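Local coordinates for protein fimbrial structural subunit (Actinomyces naeslundii, PDB 3QDH) that builds the shaft of Actinomyces type 2 fimbriae and helps mediate adhesion to streptococci and host cells during oral biofilm development, at residues V6-V20 with P148-D160. Sequence-based numbering, arbitrary orientation.
Sequences VEKSIQEQKLNGYGV and PPTSNEVTSRWGD
K8 and N152 show how one side chain can stand in for a strand partner. The N152 carboxamide grips the K8 backbone at both ends: K8 N donates to N152 OD1 at 2.8 Å, and N152 ND2 returns a bond to K8 O at 3.0 Å, K8 O lying in the amide plane. With N152 chi1 at 63°, its CG sits between its own backbone N and carbonyl carbon, folding the amide back across the gap. This side is the looser one: N152 is solvent-exposed, and two waters continue the pairing, one joining V6 N to T150 O, the other V6 O to N152 N.

The inward side is tight. I10 and V154 lie alongside, pointing opposite ways, with I10 CG1 3.6 Å from V154 CG2, while the extended K8 chain runs transversely over V154, its CE 4.0 Å from V154 CG2, and meets S151 OG through CB. Farther along, Q13 stands at the edge of the W158 ring, amide and ring planes 70° apart; bonds from Q13 NE2 to G17 O and L23 O fix its rotation. A water bridges Q13 OE1 and S156 OG, which also accepts from W158 NE1.

K8 NZ is covalently joined to N121 CG and hydrogen-bonded to D48, the Lys-Asn isopeptide bond with its acidic neighbour characteristic of CnaA-type pilin domains, here beside strand 154-165, which pairs with N121's strand 118-131.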
ATOM      1  N   VAL A   6       2.934  -0.511 -19.537  1.00 24.61           N
ATOM      2  CA  VAL A   6       2.311  -0.134 -18.265  1.00 23.44           C
ATOM      3  C   VAL A   6       3.385   0.002 -17.216  1.00 22.34           C
ATOM      4  O   VAL A   6       4.274  -0.847 -17.119  1.00 22.14           O
ATOM      5  CB  VAL A   6       1.330  -1.204 -17.721  1.00 23.62           C
ATOM      6  CG1 VAL A   6       0.261  -0.541 -16.837  1.00 23.14           C
ATOM      7  CG2 VAL A   6       0.707  -1.998 -18.833  1.00 23.97           C
ATOM      8  N   GLU A   7       3.298   1.061 -16.422  1.00 20.97           N
ATOM      9  CA  GLU A   7       4.268   1.288 -15.365  1.00 20.23           C
ATOM     10  C   GLU A   7       3.556   1.269 -14.022  1.00 19.18           C
ATOM     11  O   GLU A   7       2.454   1.814 -13.888  1.00 18.57           O
ATOM     12  CB  GLU A   7       5.010   2.618 -15.570  1.00 20.67           C
ATOM     13  CG  GLU A   7       5.972   2.639 -16.780  1.00 23.18           C
ATOM     14  CD  GLU A   7       5.249   2.588 -18.115  1.00 26.07           C
ATOM     15  OE1 GLU A   7       4.428   3.485 -18.384  1.00 27.06           O
ATOM     16  OE2 GLU A   7       5.491   1.656 -18.924  1.00 26.82           O
ATOM     17  N   LYS A   8       4.187   0.659 -13.025  1.00 17.52           N
ATOM     18  CA  LYS A   8       3.599   0.609 -11.694  1.00 16.80           C
ATOM     19  C   LYS A   8       4.590   1.106 -10.648  1.00 16.95           C
ATOM     20  O   LYS A   8       5.803   0.844 -10.745  1.00 16.67           O
ATOM     21  CB  LYS A   8       3.112  -0.818 -11.375  1.00 16.53           C
ATOM     22  CG  LYS A   8       2.389  -0.956 -10.042  1.00 16.39           C
ATOM     23  CD  LYS A   8       1.639  -2.286  -9.923  1.00 15.94           C
ATOM     24  CE  LYS A   8       0.849  -2.298  -8.611  1.00 16.53           C
ATOM     25  NZ  LYS A   8      -0.110  -3.432  -8.401  1.00 14.92           N
ATOM     26  N   SER A   9       4.069   1.841  -9.667  1.00 16.47           N
ATOM     27  CA  SER A   9       4.857   2.317  -8.536  1.00 17.27           C
ATOM     28  C   SER A   9       4.118   2.044  -7.229  1.00 17.14           C
ATOM     29  O   SER A   9       3.122   1.301  -7.203  1.00 16.48           O
ATOM     30  CB  SER A   9       5.149   3.817  -8.679  1.00 17.25           C
ATOM     31  OG  SER A   9       6.104   4.240  -7.714  1.00 18.66           O
ATOM     32  N   ILE A  10       4.626   2.623  -6.141  1.00 17.96           N
ATOM     33  CA  ILE A  10       3.976   2.567  -4.823  1.00 18.94           C
ATOM     34  C   ILE A  10       4.096   3.929  -4.137  1.00 19.96           C
ATOM     35  O   ILE A  10       5.166   4.532  -4.128  1.00 19.14           O
ATOM     36  CB  ILE A  10       4.624   1.512  -3.865  1.00 19.06           C
ATOM     37  CG1 ILE A  10       4.801   0.149  -4.544  1.00 17.96           C
ATOM     38  CG2 ILE A  10       3.780   1.346  -2.592  1.00 18.83           C
ATOM     39  CD1 ILE A  10       5.698  -0.828  -3.742  1.00 18.16           C
ATOM     40  N   GLN A  11       2.993   4.410  -3.574  1.00 21.41           N
ATOM     41  CA  GLN A  11       3.010   5.607  -2.747  1.00 23.64           C
ATOM     42  C   GLN A  11       3.860   5.390  -1.492  1.00 24.26           C
ATOM     43  O   GLN A  11       3.764   4.339  -0.859  1.00 24.16           O
ATOM     44  CB  GLN A  11       1.586   5.949  -2.300  1.00 23.46           C
ATOM     45  CG  GLN A  11       0.938   7.095  -3.047  1.00 26.27           C
ATOM     46  CD  GLN A  11       0.032   7.911  -2.136  1.00 28.64           C
ATOM     47  OE1 GLN A  11      -0.763   7.358  -1.379  1.00 28.91           O
ATOM     48  NE2 GLN A  11       0.165   9.234  -2.193  1.00 30.93           N
ATOM     49  N   GLU A  12       4.685   6.380  -1.150  1.00 25.90           N
ATOM     50  CA  GLU A  12       5.335   6.454   0.169  1.00 27.38           C
ATOM     51  C   GLU A  12       4.383   5.925   1.236  1.00 27.46           C
ATOM     52  O   GLU A  12       3.351   6.546   1.495  1.00 27.50           O
ATOM     53  CB  GLU A  12       5.631   7.910   0.527  1.00 28.11           C
ATOM     54  CG  GLU A  12       6.990   8.454   0.190  1.00 31.64           C
ATOM     55  CD  GLU A  12       7.286   9.713   0.997  1.00 36.27           C
ATOM     56  OE1 GLU A  12       7.038  10.836   0.486  1.00 38.35           O
ATOM     57  OE2 GLU A  12       7.735   9.579   2.157  1.00 38.41           O
ATOM     58  N   GLN A  13       4.723   4.809   1.874  1.00 27.76           N
ATOM     59  CA  GLN A  13       3.830   4.221   2.881  1.00 28.60           C
ATOM     60  C   GLN A  13       3.501   5.160   4.055  1.00 29.01           C
ATOM     61  O   GLN A  13       2.407   5.084   4.624  1.00 29.10           O
ATOM     62  CB  GLN A  13       4.370   2.881   3.401  1.00 28.22           C
ATOM     63  CG  GLN A  13       3.319   2.027   4.118  1.00 28.93           C
ATOM     64  CD  GLN A  13       2.100   1.721   3.242  1.00 28.89           C
ATOM     65  OE1 GLN A  13       2.226   1.496   2.036  1.00 28.32           O
ATOM     66  NE2 GLN A  13       0.922   1.706   3.852  1.00 29.71           N
ATOM     67  N   LYS A  14       4.447   6.039   4.392  1.00 29.93           N
ATOM     68  CA  LYS A  14       4.265   7.071   5.423  1.00 30.86           C
ATOM     69  C   LYS A  14       2.953   7.840   5.243  1.00 31.06           C
ATOM     70  O   LYS A  14       2.224   8.083   6.206  1.00 30.79           O
ATOM     71  CB  LYS A  14       5.449   8.045   5.405  1.00 31.09           C
ATOM     72  CG  LYS A  14       5.433   9.075   6.523  1.00 33.22           C
ATOM     73  CD  LYS A  14       6.783   9.772   6.676  1.00 35.60           C
ATOM     74  CE  LYS A  14       6.677  11.017   7.558  1.00 36.49           C
ATOM     75  NZ  LYS A  14       6.033  10.753   8.880  1.00 37.45           N
ATOM     76  N   LEU A  15       2.656   8.197   3.995  1.00 31.18           N
ATOM     77  CA  LEU A  15       1.451   8.955   3.656  1.00 31.08           C
ATOM     78  C   LEU A  15       0.158   8.199   3.938  1.00 30.99           C
ATOM     79  O   LEU A  15      -0.918   8.800   4.011  1.00 31.26           O
ATOM     80  CB  LEU A  15       1.491   9.363   2.187  1.00 31.25           C
ATOM     81  CG  LEU A  15       2.724  10.116   1.685  1.00 31.67           C
ATOM     82  CD1 LEU A  15       2.564  10.405   0.196  1.00 31.85           C
ATOM     83  CD2 LEU A  15       2.984  11.404   2.478  1.00 32.30           C
ATOM     84  N   ASN A  16       0.262   6.882   4.099  1.00 30.70           N
ATOM     85  CA  ASN A  16      -0.911   6.044   4.306  1.00 30.36           C
ATOM     86  C   ASN A  16      -0.934   5.324   5.660  1.00 30.38           C
ATOM     87  O   ASN A  16      -1.978   4.825   6.084  1.00 30.44           O
ATOM     88  CB  ASN A  16      -1.068   5.058   3.143  1.00 30.31           C
ATOM     89  CG  ASN A  16      -1.201   5.763   1.788  1.00 30.76           C
ATOM     90  OD1 ASN A  16      -0.427   5.501   0.855  1.00 30.03           O
ATOM     91  ND2 ASN A  16      -2.173   6.671   1.683  1.00 28.90           N
ATOM     92  N   GLY A  17       0.212   5.286   6.338  1.00 30.34           N
ATOM     93  CA  GLY A  17       0.295   4.672   7.668  1.00 30.09           C
ATOM     94  C   GLY A  17       1.148   3.417   7.692  1.00 29.74           C
ATOM     95  O   GLY A  17       1.071   2.581   6.787  1.00 29.43           O
ATOM     96  N   TYR A  18       1.965   3.294   8.737  1.00 29.49           N
ATOM     97  CA  TYR A  18       2.931   2.205   8.865  1.00 29.19           C
ATOM     98  C   TYR A  18       2.336   0.886   9.344  1.00 28.62           C
ATOM     99  O   TYR A  18       2.964  -0.164   9.203  1.00 28.33           O
ATOM    100  CB  TYR A  18       4.037   2.590   9.846  1.00 29.46           C
ATOM    101  CG  TYR A  18       4.874   3.772   9.447  1.00 31.25           C
ATOM    102  CD1 TYR A  18       5.630   3.753   8.273  1.00 32.10           C
ATOM    103  CD2 TYR A  18       4.941   4.903  10.265  1.00 32.04           C
ATOM    104  CE1 TYR A  18       6.409   4.834   7.912  1.00 33.35           C
ATOM    105  CE2 TYR A  18       5.720   5.992   9.916  1.00 33.13           C
ATOM    106  CZ  TYR A  18       6.452   5.950   8.736  1.00 33.88           C
ATOM    107  OH  TYR A  18       7.230   7.022   8.383  1.00 34.10           O
ATOM    108  N   GLY A  19       1.147   0.938   9.936  1.00 28.37           N
ATOM    109  CA  GLY A  19       0.571  -0.241  10.578  1.00 27.68           C
ATOM    110  C   GLY A  19      -0.471  -0.981   9.771  1.00 27.59           C
ATOM    111  O   GLY A  19      -1.069  -0.430   8.844  1.00 27.23           O
ATOM    112  N   VAL A  20      -0.677  -2.243  10.138  1.00 27.43           N
ATOM    113  CA  VAL A  20      -1.754  -3.070   9.611  1.00 27.56           C
ATOM    114  C   VAL A  20      -3.102  -2.334   9.714  1.00 27.86           C
ATOM    115  O   VAL A  20      -3.387  -1.671  10.719  1.00 27.93           O
ATOM    116  CB  VAL A  20      -1.780  -4.456  10.332  1.00 27.84           C
ATOM    117  CG1 VAL A  20      -1.983  -4.304  11.854  1.00 27.56           C
ATOM    118  CG2 VAL A  20      -2.812  -5.378   9.735  1.00 27.59           C
ATOM    119  N   PRO A 148      -1.524  -9.941 -22.185  1.00 20.97           N
ATOM    120  CA  PRO A 148      -1.614  -8.495 -22.429  1.00 20.29           C
ATOM    121  C   PRO A 148      -0.401  -7.747 -21.862  1.00 19.26           C
ATOM    122  O   PRO A 148       0.324  -8.319 -21.035  1.00 18.46           O
ATOM    123  CB  PRO A 148      -2.880  -8.098 -21.666  1.00 20.88           C
ATOM    124  CG  PRO A 148      -2.965  -9.068 -20.554  1.00 20.76           C
ATOM    125  CD  PRO A 148      -2.403 -10.368 -21.079  1.00 20.98           C
ATOM    126  N   PRO A 149      -0.169  -6.492 -22.304  1.00 18.64           N
ATOM    127  CA  PRO A 149       0.905  -5.683 -21.728  1.00 17.85           C
ATOM    128  C   PRO A 149       0.778  -5.625 -20.204  1.00 17.09           C
ATOM    129  O   PRO A 149      -0.307  -5.353 -19.678  1.00 16.06           O
ATOM    130  CB  PRO A 149       0.672  -4.298 -22.330  1.00 17.92           C
ATOM    131  CG  PRO A 149      -0.047  -4.544 -23.598  1.00 19.02           C
ATOM    132  CD  PRO A 149      -0.914  -5.745 -23.342  1.00 19.00           C
ATOM    133  N   THR A 150       1.889  -5.889 -19.516  1.00 16.24           N
ATOM    134  CA  THR A 150       1.896  -6.036 -18.070  1.00 15.70           C
ATOM    135  C   THR A 150       3.030  -5.187 -17.485  1.00 15.50           C
ATOM    136  O   THR A 150       4.100  -5.064 -18.098  1.00 15.26           O
ATOM    137  CB  THR A 150       2.071  -7.533 -17.682  1.00 16.24           C
ATOM    138  OG1 THR A 150       1.052  -8.315 -18.309  1.00 16.76           O
ATOM    139  CG2 THR A 150       2.000  -7.739 -16.170  1.00 16.07           C
ATOM    140  N   SER A 151       2.794  -4.596 -16.311  1.00 14.92           N
ATOM    141  CA  SER A 151       3.789  -3.732 -15.696  1.00 14.86           C
ATOM    142  C   SER A 151       4.929  -4.519 -15.055  1.00 15.18           C
ATOM    143  O   SER A 151       4.818  -5.732 -14.820  1.00 14.69           O
ATOM    144  CB  SER A 151       3.152  -2.838 -14.622  1.00 14.90           C
ATOM    145  OG  SER A 151       2.860  -3.572 -13.441  1.00 13.70           O
ATOM    146  N   ASN A 152       5.998  -3.786 -14.759  1.00 16.43           N
ATOM    147  CA  ASN A 152       6.979  -4.158 -13.744  1.00 17.03           C
ATOM    148  C   ASN A 152       6.271  -4.593 -12.450  1.00 17.31           C
ATOM    149  O   ASN A 152       5.159  -4.129 -12.142  1.00 16.50           O
ATOM    150  CB  ASN A 152       7.907  -2.959 -13.471  1.00 17.10           C
ATOM    151  CG  ASN A 152       7.165  -1.756 -12.887  1.00 18.04           C
ATOM    152  OD1 ASN A 152       6.371  -1.088 -13.573  1.00 18.79           O
ATOM    153  ND2 ASN A 152       7.416  -1.475 -11.612  1.00 17.56           N
ATOM    154  N   GLU A 153       6.894  -5.516 -11.719  1.00 17.59           N
ATOM    155  CA  GLU A 153       6.356  -5.971 -10.438  1.00 17.94           C
ATOM    156  C   GLU A 153       6.940  -5.091  -9.342  1.00 17.49           C
ATOM    157  O   GLU A 153       8.154  -4.889  -9.305  1.00 17.75           O
ATOM    158  CB  GLU A 153       6.702  -7.451 -10.190  1.00 18.23           C
ATOM    159  CG  GLU A 153       6.008  -8.081  -8.958  1.00 20.58           C
ATOM    160  CD  GLU A 153       6.443  -9.521  -8.676  1.00 24.04           C
ATOM    161  OE1 GLU A 153       7.658  -9.784  -8.577  1.00 24.72           O
ATOM    162  OE2 GLU A 153       5.563 -10.395  -8.534  1.00 26.28           O
ATOM    163  N   VAL A 154       6.088  -4.564  -8.459  1.00 16.82           N
ATOM    164  CA  VAL A 154       6.571  -3.806  -7.303  1.00 16.58           C
ATOM    165  C   VAL A 154       6.359  -4.659  -6.061  1.00 16.85           C
ATOM    166  O   VAL A 154       5.529  -5.560  -6.070  1.00 16.48           O
ATOM    167  CB  VAL A 154       5.860  -2.444  -7.111  1.00 16.21           C
ATOM    168  CG1 VAL A 154       6.080  -1.518  -8.323  1.00 16.71           C
ATOM    169  CG2 VAL A 154       4.359  -2.638  -6.789  1.00 15.38           C
ATOM    170  N   THR A 155       7.116  -4.366  -5.010  1.00 17.28           N
ATOM    171  CA  THR A 155       7.022  -5.105  -3.754  1.00 18.14           C
ATOM    172  C   THR A 155       7.037  -4.168  -2.555  1.00 18.60           C
ATOM    173  O   THR A 155       7.874  -3.255  -2.458  1.00 19.06           O
ATOM    174  CB  THR A 155       8.156  -6.166  -3.625  1.00 18.18           C
ATOM    175  OG1 THR A 155       8.117  -7.039  -4.754  1.00 17.61           O
ATOM    176  CG2 THR A 155       7.991  -6.993  -2.341  1.00 18.21           C
ATOM    177  N   SER A 156       6.080  -4.392  -1.660  1.00 19.60           N
ATOM    178  CA  SER A 156       6.010  -3.717  -0.375  1.00 20.15           C
ATOM    179  C   SER A 156       6.261  -4.778   0.704  1.00 20.79           C
ATOM    180  O   SER A 156       5.597  -5.817   0.729  1.00 20.49           O
ATOM    181  CB  SER A 156       4.632  -3.076  -0.198  1.00 20.24           C
ATOM    182  OG  SER A 156       4.553  -2.349   1.011  1.00 20.86           O
ATOM    183  N   ARG A 157       7.226  -4.507   1.580  1.00 21.68           N
ATOM    184  CA  ARG A 157       7.654  -5.476   2.586  1.00 22.57           C
ATOM    185  C   ARG A 157       7.137  -5.141   3.975  1.00 22.61           C
ATOM    186  O   ARG A 157       7.174  -3.982   4.399  1.00 22.43           O
ATOM    187  CB  ARG A 157       9.174  -5.610   2.602  1.00 23.08           C
ATOM    188  CG  ARG A 157       9.731  -6.140   1.294  1.00 24.99           C
ATOM    189  CD  ARG A 157      11.078  -6.812   1.483  1.00 29.33           C
ATOM    190  NE  ARG A 157      11.239  -7.951   0.574  1.00 31.95           N
ATOM    191  CZ  ARG A 157      11.493  -7.845  -0.729  1.00 32.47           C
ATOM    192  NH1 ARG A 157      11.620  -6.646  -1.293  1.00 32.96           N
ATOM    193  NH2 ARG A 157      11.618  -8.939  -1.468  1.00 32.52           N
ATOM    194  N   TRP A 158       6.652  -6.172   4.662  1.00 22.83           N
ATOM    195  CA  TRP A 158       5.975  -6.018   5.946  1.00 23.39           C
ATOM    196  C   TRP A 158       6.404  -7.105   6.931  1.00 23.98           C
ATOM    197  O   TRP A 158       6.711  -8.233   6.538  1.00 23.69           O
ATOM    198  CB  TRP A 158       4.453  -6.049   5.748  1.00 23.12           C
ATOM    199  CG  TRP A 158       3.946  -4.842   5.008  1.00 23.22           C
ATOM    200  CD1 TRP A 158       4.129  -4.555   3.678  1.00 23.62           C
ATOM    201  CD2 TRP A 158       3.184  -3.757   5.548  1.00 23.25           C
ATOM    202  NE1 TRP A 158       3.531  -3.362   3.364  1.00 22.57           N
ATOM    203  CE2 TRP A 158       2.941  -2.850   4.488  1.00 22.91           C
ATOM    204  CE3 TRP A 158       2.676  -3.462   6.820  1.00 24.00           C
ATOM    205  CZ2 TRP A 158       2.220  -1.667   4.665  1.00 23.60           C
ATOM    206  CZ3 TRP A 158       1.962  -2.286   6.995  1.00 24.35           C
ATOM    207  CH2 TRP A 158       1.738  -1.402   5.921  1.00 24.06           C
ATOM    208  N   GLY A 159       6.429  -6.751   8.210  1.00 24.90           N
ATOM    209  CA  GLY A 159       6.758  -7.705   9.260  1.00 26.25           C
ATOM    210  C   GLY A 159       5.828  -7.556  10.446  1.00 27.43           C
ATOM    211  O   GLY A 159       5.080  -6.580  10.553  1.00 27.42           O
ATOM    212  N   ASP A 160       5.876  -8.526  11.348  1.00 28.37           N
ATOM    213  CA  ASP A 160       4.987  -8.515  12.500  1.00 29.59           C
ATOM    214  C   ASP A 160       5.765  -8.315  13.798  1.00 29.87           C
ATOM    215  O   ASP A 160       6.997  -8.338  13.808  1.00 29.92           O
ATOM    216  CB  ASP A 160       4.127  -9.785  12.539  1.00 29.83           C
ATOM    217  CG  ASP A 160       4.947 -11.058  12.547  1.00 31.45           C
ATOM    218  OD1 ASP A 160       6.163 -11.002  12.818  1.00 33.29           O
ATOM    219  OD2 ASP A 160       4.362 -12.130  12.281  1.00 34.26           O
TER
HETATM  220  O   HOH W   1       4.459  -2.966 -19.807  1.00 25.81           O
HETATM  221  O   HOH W   2       6.734  -1.641 -16.764  1.00 31.36           O
HETATM  222  O   HOH W   3       4.047   0.209   0.745  1.00 24.18           O